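Local coordinates for alkylhydroperoxidase AhpD core: uncharacterized peroxidase-related protein (Ralstonia eutropha, PDB 2PRR), which is of unknown function but belongs to the carboxymuconolactone decarboxylase family and is probably an AhpD-like, thiol-dependent peroxidase, at residues A167-G170 / L171-R174; R174-T178 / I179-P183. One frame throughout, in Å; residues are numbered along the deposited sequence.

Contact 1. Residues A167-G170 / L171-R174; sequences AFFG and LSNR
Arg174 reaches Gly170 by doubling back along its own helix: CG stands anti to the carbonyl carbon (chi1 -75°), the chain runs extended to NE, and a last twist (chi4 74°) turns the guanidinium to the preceding turn. There NH1 donates to Gly170 O at 2.8 Å, with the oxygen near the guanidinium plane and Gly170 CA also at its edge. The backbone Arg174 N makes the usual i to i+4 bond to the same Gly170 O, a longer one of 3.3 Å, and the two donors approach from opposite faces of the carbonyl plane. Two residues earlier along the helix, Ser172 N donates almost straight (174°) to Phe168 O at 3.0 Å. The neighbouring rings meet edge on face, Phe168 CD2 lying 3.7 Å above the Phe169 ring plane near its rim. Phe168 CD1 then approaches Leu171 CD1 at 4.4 Å, while Phe169 CD1 reaches Ser172 CB at 4.1 Å. Asn173 OD1 is held by Asn85, and Ser172 and Asn173 both pack on Cys90 of the Cys87–Cys90 CXXC pair, the redox motif of AhpD relatives. Toward the second subunit, Arg174 NE bonds Cys135 O of that chain. Gly170 O is thus a doubly held buried carbonyl, probably polarised by the arginine, whose guanidinium, with acceptors in two subunits, is probably restrained in rotation although Arg174 NH2 of the second subunit lies close to its own NH2.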
ATOM      1  N   ALA D 167      15.438  14.415   4.982  1.00 26.81           N
ATOM      2  CA  ALA D 167      14.608  15.487   4.427  1.00 27.01           C
ATOM      3  C   ALA D 167      15.181  16.147   3.191  1.00 25.74           C
ATOM      4  O   ALA D 167      14.490  16.306   2.201  1.00 26.96           O
ATOM      5  CB  ALA D 167      14.290  16.520   5.490  1.00 26.46           C
ATOM      6  N   PHE D 168      16.448  16.514   3.235  1.00 25.69           N
ATOM      7  CA  PHE D 168      17.058  17.173   2.116  1.00 25.49           C
ATOM      8  C   PHE D 168      17.275  16.272   0.895  1.00 24.60           C
ATOM      9  O   PHE D 168      17.104  16.717  -0.238  1.00 24.11           O
ATOM     10  CB  PHE D 168      18.383  17.809   2.535  1.00 26.30           C
ATOM     11  CG  PHE D 168      19.149  18.342   1.381  1.00 19.22           C
ATOM     12  CD1 PHE D 168      18.755  19.521   0.773  1.00 19.59           C
ATOM     13  CD2 PHE D 168      20.228  17.637   0.862  1.00 25.80           C
ATOM     14  CE1 PHE D 168      19.446  20.015  -0.319  1.00 28.24           C
ATOM     15  CE2 PHE D 168      20.943  18.136  -0.221  1.00 25.71           C
ATOM     16  CZ  PHE D 168      20.547  19.329  -0.804  1.00 27.42           C
ATOM     17  N   PHE D 169      17.688  15.042   1.083  1.00 24.21           N
ATOM     18  CA  PHE D 169      17.804  14.129  -0.021  1.00 23.21           C
ATOM     19  C   PHE D 169      16.431  13.588  -0.552  1.00 23.95           C
ATOM     20  O   PHE D 169      16.354  13.074  -1.582  1.00 24.31           O
ATOM     21  CB  PHE D 169      18.818  13.041   0.275  1.00 19.37           C
ATOM     22  CG  PHE D 169      20.276  13.548   0.302  1.00 25.15           C
ATOM     23  CD1 PHE D 169      21.030  13.593  -0.832  1.00 22.37           C
ATOM     24  CD2 PHE D 169      20.842  13.987   1.456  1.00 21.05           C
ATOM     25  CE1 PHE D 169      22.358  14.079  -0.801  1.00 25.82           C
ATOM     26  CE2 PHE D 169      22.227  14.466   1.453  1.00 28.01           C
ATOM     27  CZ  PHE D 169      22.904  14.492   0.328  1.00 13.52           C
ATOM     28  N   GLY D 170      15.389  13.790   0.181  1.00 24.13           N
ATOM     29  CA  GLY D 170      14.020  13.517  -0.325  1.00 27.38           C
ATOM     30  C   GLY D 170      13.726  14.624  -1.340  1.00 29.01           C
ATOM     31  O   GLY D 170      13.043  14.394  -2.338  1.00 29.82           O
ATOM     32  N   LEU D 171      14.257  15.834  -1.095  1.00 28.50           N
ATOM     33  CA  LEU D 171      14.130  16.951  -2.042  1.00 28.47           C
ATOM     34  C   LEU D 171      14.966  16.621  -3.287  1.00 28.55           C
ATOM     35  O   LEU D 171      14.471  16.615  -4.424  1.00 27.65           O
ATOM     36  CB  LEU D 171      14.619  18.270  -1.388  1.00 29.95           C
ATOM     37  CG  LEU D 171      14.716  19.591  -2.176  1.00 25.68           C
ATOM     38  CD1 LEU D 171      15.029  20.722  -1.222  1.00 29.20           C
ATOM     39  CD2 LEU D 171      15.767  19.552  -3.273  1.00 28.72           C
ATOM     40  N   SER D 172      16.243  16.356  -3.041  1.00 27.47           N
ATOM     41  CA  SER D 172      17.184  15.982  -4.079  1.00 27.51           C
ATOM     42  C   SER D 172      16.663  14.829  -4.963  1.00 28.18           C
ATOM     43  O   SER D 172      16.723  14.890  -6.187  1.00 28.30           O
ATOM     44  CB  SER D 172      18.473  15.577  -3.406  1.00 27.11           C
ATOM     45  OG  SER D 172      19.461  15.283  -4.350  1.00 27.58           O
ATOM     46  N   ASN D 173      16.168  13.768  -4.334  1.00 29.64           N
ATOM     47  CA  ASN D 173      15.604  12.636  -5.059  1.00 27.67           C
ATOM     48  C   ASN D 173      14.544  13.055  -6.026  1.00 27.22           C
ATOM     49  O   ASN D 173      14.595  12.678  -7.199  1.00 27.19           O
ATOM     50  CB  ASN D 173      14.934  11.646  -4.125  1.00 25.86           C
ATOM     51  CG  ASN D 173      15.890  10.840  -3.308  1.00 30.10           C
ATOM     52  OD1 ASN D 173      15.408  10.075  -2.492  1.00 15.33           O
ATOM     53  ND2 ASN D 173      17.254  11.038  -3.456  1.00 14.06           N
ATOM     54  N   ARG D 174      13.576  13.810  -5.504  1.00 27.80           N
ATOM     55  CA  ARG D 174      12.444  14.305  -6.274  1.00 27.54           C
ATOM     56  C   ARG D 174      12.808  15.187  -7.465  1.00 28.51           C
ATOM     57  O   ARG D 174      12.178  15.110  -8.497  1.00 29.96           O
ATOM     58  CB  ARG D 174      11.447  14.984  -5.338  1.00 28.88           C
ATOM     59  CG  ARG D 174      10.659  13.937  -4.545  1.00 22.03           C
ATOM     60  CD  ARG D 174       9.686  14.525  -3.538  1.00 25.81           C
ATOM     61  NE  ARG D 174       9.016  13.455  -2.788  1.00 18.81           N
ATOM     62  CZ  ARG D 174       9.592  12.724  -1.839  1.00 27.76           C
ATOM     63  NH1 ARG D 174      10.858  12.930  -1.460  1.00 32.09           N
ATOM     64  NH2 ARG D 174       8.917  11.766  -1.252  1.00 23.01           N
TER

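Contact 2. Residues R174-T178 / I179-P183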
ATOM      1  N   ARG D 174      13.576  13.810  -5.504  1.00 27.80           N
ATOM      2  CA  ARG D 174      12.444  14.305  -6.274  1.00 27.54           C
ATOM      3  C   ARG D 174      12.808  15.187  -7.465  1.00 28.51           C
ATOM      4  O   ARG D 174      12.178  15.110  -8.497  1.00 29.96           O
ATOM      5  CB  ARG D 174      11.447  14.984  -5.338  1.00 28.88           C
ATOM      6  CG  ARG D 174      10.659  13.937  -4.545  1.00 22.03           C
ATOM      7  CD  ARG D 174       9.686  14.525  -3.538  1.00 25.81           C
ATOM      8  NE  ARG D 174       9.016  13.455  -2.788  1.00 18.81           N
ATOM      9  CZ  ARG D 174       9.592  12.724  -1.839  1.00 27.76           C
ATOM     10  NH1 ARG D 174      10.858  12.930  -1.460  1.00 32.09           N
ATOM     11  NH2 ARG D 174       8.917  11.766  -1.252  1.00 23.01           N
HETATM   12  N   MSE D 175      13.832  16.010  -7.323  1.00 27.70           N
HETATM   13  CA  MSE D 175      14.318  16.805  -8.419  1.00 29.03           C
HETATM   14  C   MSE D 175      15.003  15.913  -9.456  1.00 28.15           C
HETATM   15  O   MSE D 175      14.757  16.040 -10.662  1.00 28.04           O
HETATM   16  CB  MSE D 175      15.323  17.859  -7.914  1.00 30.87           C
HETATM   17  CG  MSE D 175      14.692  18.986  -7.139  1.00 28.74           C
HETATM   18 SE   MSE D 175      13.427  19.996  -8.155  0.75 21.39          SE
HETATM   19  CE  MSE D 175      14.386  20.417  -9.663  1.00 31.54           C
ATOM     20  N   ALA D 176      15.853  15.021  -8.943  1.00 27.28           N
ATOM     21  CA  ALA D 176      16.612  14.060  -9.717  1.00 25.13           C
ATOM     22  C   ALA D 176      15.757  13.243 -10.616  1.00 26.59           C
ATOM     23  O   ALA D 176      16.085  13.060 -11.805  1.00 25.32           O
ATOM     24  CB  ALA D 176      17.373  13.130  -8.783  1.00 25.31           C
ATOM     25  N   ASN D 177      14.678  12.727 -10.024  1.00 26.58           N
ATOM     26  CA  ASN D 177      13.751  11.886 -10.727  1.00 26.23           C
ATOM     27  C   ASN D 177      12.924  12.681 -11.679  1.00 27.79           C
ATOM     28  O   ASN D 177      12.622  12.199 -12.737  1.00 32.40           O
ATOM     29  CB  ASN D 177      12.831  11.152  -9.744  1.00 24.73           C
ATOM     30  CG  ASN D 177      13.490   9.965  -9.082  1.00 15.91           C
ATOM     31  OD1 ASN D 177      14.338   9.330  -9.659  1.00 26.26           O
ATOM     32  ND2 ASN D 177      13.029   9.610  -7.908  1.00 20.79           N
ATOM     33  N   THR D 178      12.522  13.889 -11.320  1.00 29.72           N
ATOM     34  CA  THR D 178      11.670  14.675 -12.214  1.00 29.13           C
ATOM     35  C   THR D 178      12.385  15.091 -13.502  1.00 30.49           C
ATOM     36  O   THR D 178      11.792  15.030 -14.582  1.00 30.84           O
ATOM     37  CB  THR D 178      11.089  15.913 -11.521  1.00 28.22           C
ATOM     38  OG1 THR D 178      10.283  15.523 -10.398  1.00 31.21           O
ATOM     39  CG2 THR D 178      10.231  16.689 -12.485  1.00 29.39           C
ATOM     40  N   ILE D 179      13.649  15.499 -13.392  1.00 29.82           N
ATOM     41  CA  ILE D 179      14.400  15.982 -14.552  1.00 30.53           C
ATOM     42  C   ILE D 179      15.178  14.886 -15.331  1.00 31.17           C
ATOM     43  O   ILE D 179      15.741  15.156 -16.399  1.00 33.22           O
ATOM     44  CB  ILE D 179      15.374  17.169 -14.159  1.00 29.51           C
ATOM     45  CG1 ILE D 179      16.582  16.703 -13.369  1.00 28.50           C
ATOM     46  CG2 ILE D 179      14.656  18.260 -13.352  1.00 28.27           C
ATOM     47  CD1 ILE D 179      17.662  17.806 -13.278  1.00 29.49           C
ATOM     48  N   GLY D 180      15.206  13.666 -14.799  1.00 31.51           N
ATOM     49  CA  GLY D 180      15.917  12.564 -15.413  1.00 29.02           C
ATOM     50  C   GLY D 180      17.395  12.718 -15.188  1.00 29.46           C
ATOM     51  O   GLY D 180      18.219  12.442 -16.090  1.00 31.26           O
HETATM   52  N   MSE D 181      17.754  13.141 -13.984  1.00 28.69           N
HETATM   53  CA  MSE D 181      19.154  13.403 -13.689  1.00 25.77           C
HETATM   54  C   MSE D 181      19.928  12.088 -13.804  1.00 30.27           C
HETATM   55  O   MSE D 181      19.539  11.075 -13.212  1.00 31.99           O
HETATM   56  CB  MSE D 181      19.296  14.047 -12.329  1.00 27.32           C
HETATM   57  CG  MSE D 181      20.670  14.727 -12.136  1.00 10.95           C
HETATM   58 SE   MSE D 181      20.807  15.087 -10.367  0.75 19.30          SE
HETATM   59  CE  MSE D 181      19.615  16.485 -10.372  1.00 22.56           C
ATOM     60  N   ARG D 182      20.997  12.104 -14.607  1.00 30.75           N
ATOM     61  CA  ARG D 182      21.769  10.905 -14.926  1.00 28.85           C
ATOM     62  C   ARG D 182      23.090  10.795 -14.168  1.00 30.80           C
ATOM     63  O   ARG D 182      23.948  11.696 -14.257  1.00 30.75           O
ATOM     64  CB  ARG D 182      22.055  10.849 -16.432  1.00 25.39           C
ATOM     65  CG  ARG D 182      22.655   9.524 -16.890  1.00 26.93           C
ATOM     66  CD  ARG D 182      23.247   9.560 -18.307  1.00 31.21           C
ATOM     67  NE  ARG D 182      23.986   8.319 -18.576  1.00 32.21           N
ATOM     68  CZ  ARG D 182      23.440   7.188 -19.032  1.00 26.30           C
ATOM     69  NH1 ARG D 182      22.159   7.106 -19.352  1.00 28.82           N
ATOM     70  NH2 ARG D 182      24.201   6.122 -19.198  1.00 32.52           N
ATOM     71  N   PRO D 183      23.268   9.670 -13.449  1.00 31.31           N
ATOM     72  CA  PRO D 183      24.515   9.467 -12.736  1.00 31.10           C
ATOM     73  C   PRO D 183      25.697   9.293 -13.695  1.00 33.26           C
ATOM     74  O   PRO D 183      25.581   8.638 -14.738  1.00 32.10           O
ATOM     75  CB  PRO D 183      24.273   8.203 -11.913  1.00 30.71           C
ATOM     76  CG  PRO D 183      23.008   7.555 -12.486  1.00 27.34           C
ATOM     77  CD  PRO D 183      22.300   8.556 -13.277  1.00 29.07           C
TER
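Ala176 O takes the amide of Met181, N to O 2.7 Å, in the carbonyl plane and with a fairly straight N-H. This 6→1 bond spans Gly180, whose positive phi (76°) turns the chain out of the helix, and both are hallmarks of a Schellman-type C-cap. The apolar contact expected of that motif is present too: Ala176 CB meets Met181 CB at 4.1 Å. Before the turn, Ile179 N still makes a helical bond of 3.0 Å to Met175 O. Ile179 sets CG1 between its backbone N and carbonyl carbon (chi1 73°), which lays CG1 against Met175 O at 3.3 Å and leaves CG2 4.3 Å from the selenomethionine methyl, Met175 CE. Thr178 OG1 donates to Arg174 O at 2.7 Å, and the same carbonyl takes the amide of Thr178; the hydroxyl thus spends its proton on the carbonyl one turn back. The cap seats the end of helix 156-179 among several neighbours: Ile179 and Met181 both rest on Thr44 of helix 40-45, Met181 also on Tyr89 of helix 88-102, and Ile179 with Met175 on Trp160 of a second subunit.

Both contacts belong to helix 156-179, with centres about 11 Å apart, and contact 1 ends on Arg174, where contact 2 begins. Contact 1 lies in the buried middle of the helix, about 8 Å from the centre of the chain; contact 2, at about 13 Å, carries the chain off the helix into the loop before helix 185-189. Arg174 joins contact 1 by side chain and amide; its carbonyl takes Thr178 within segment 174-178, without touching 179-183. One helix therefore flanks the CXXC pair, packs on a second subunit along both contacts, and leads into a segment whose Arg182 forms a salt bridge to Asp119 of a third subunit, so one stretch touches two neighbouring subunits.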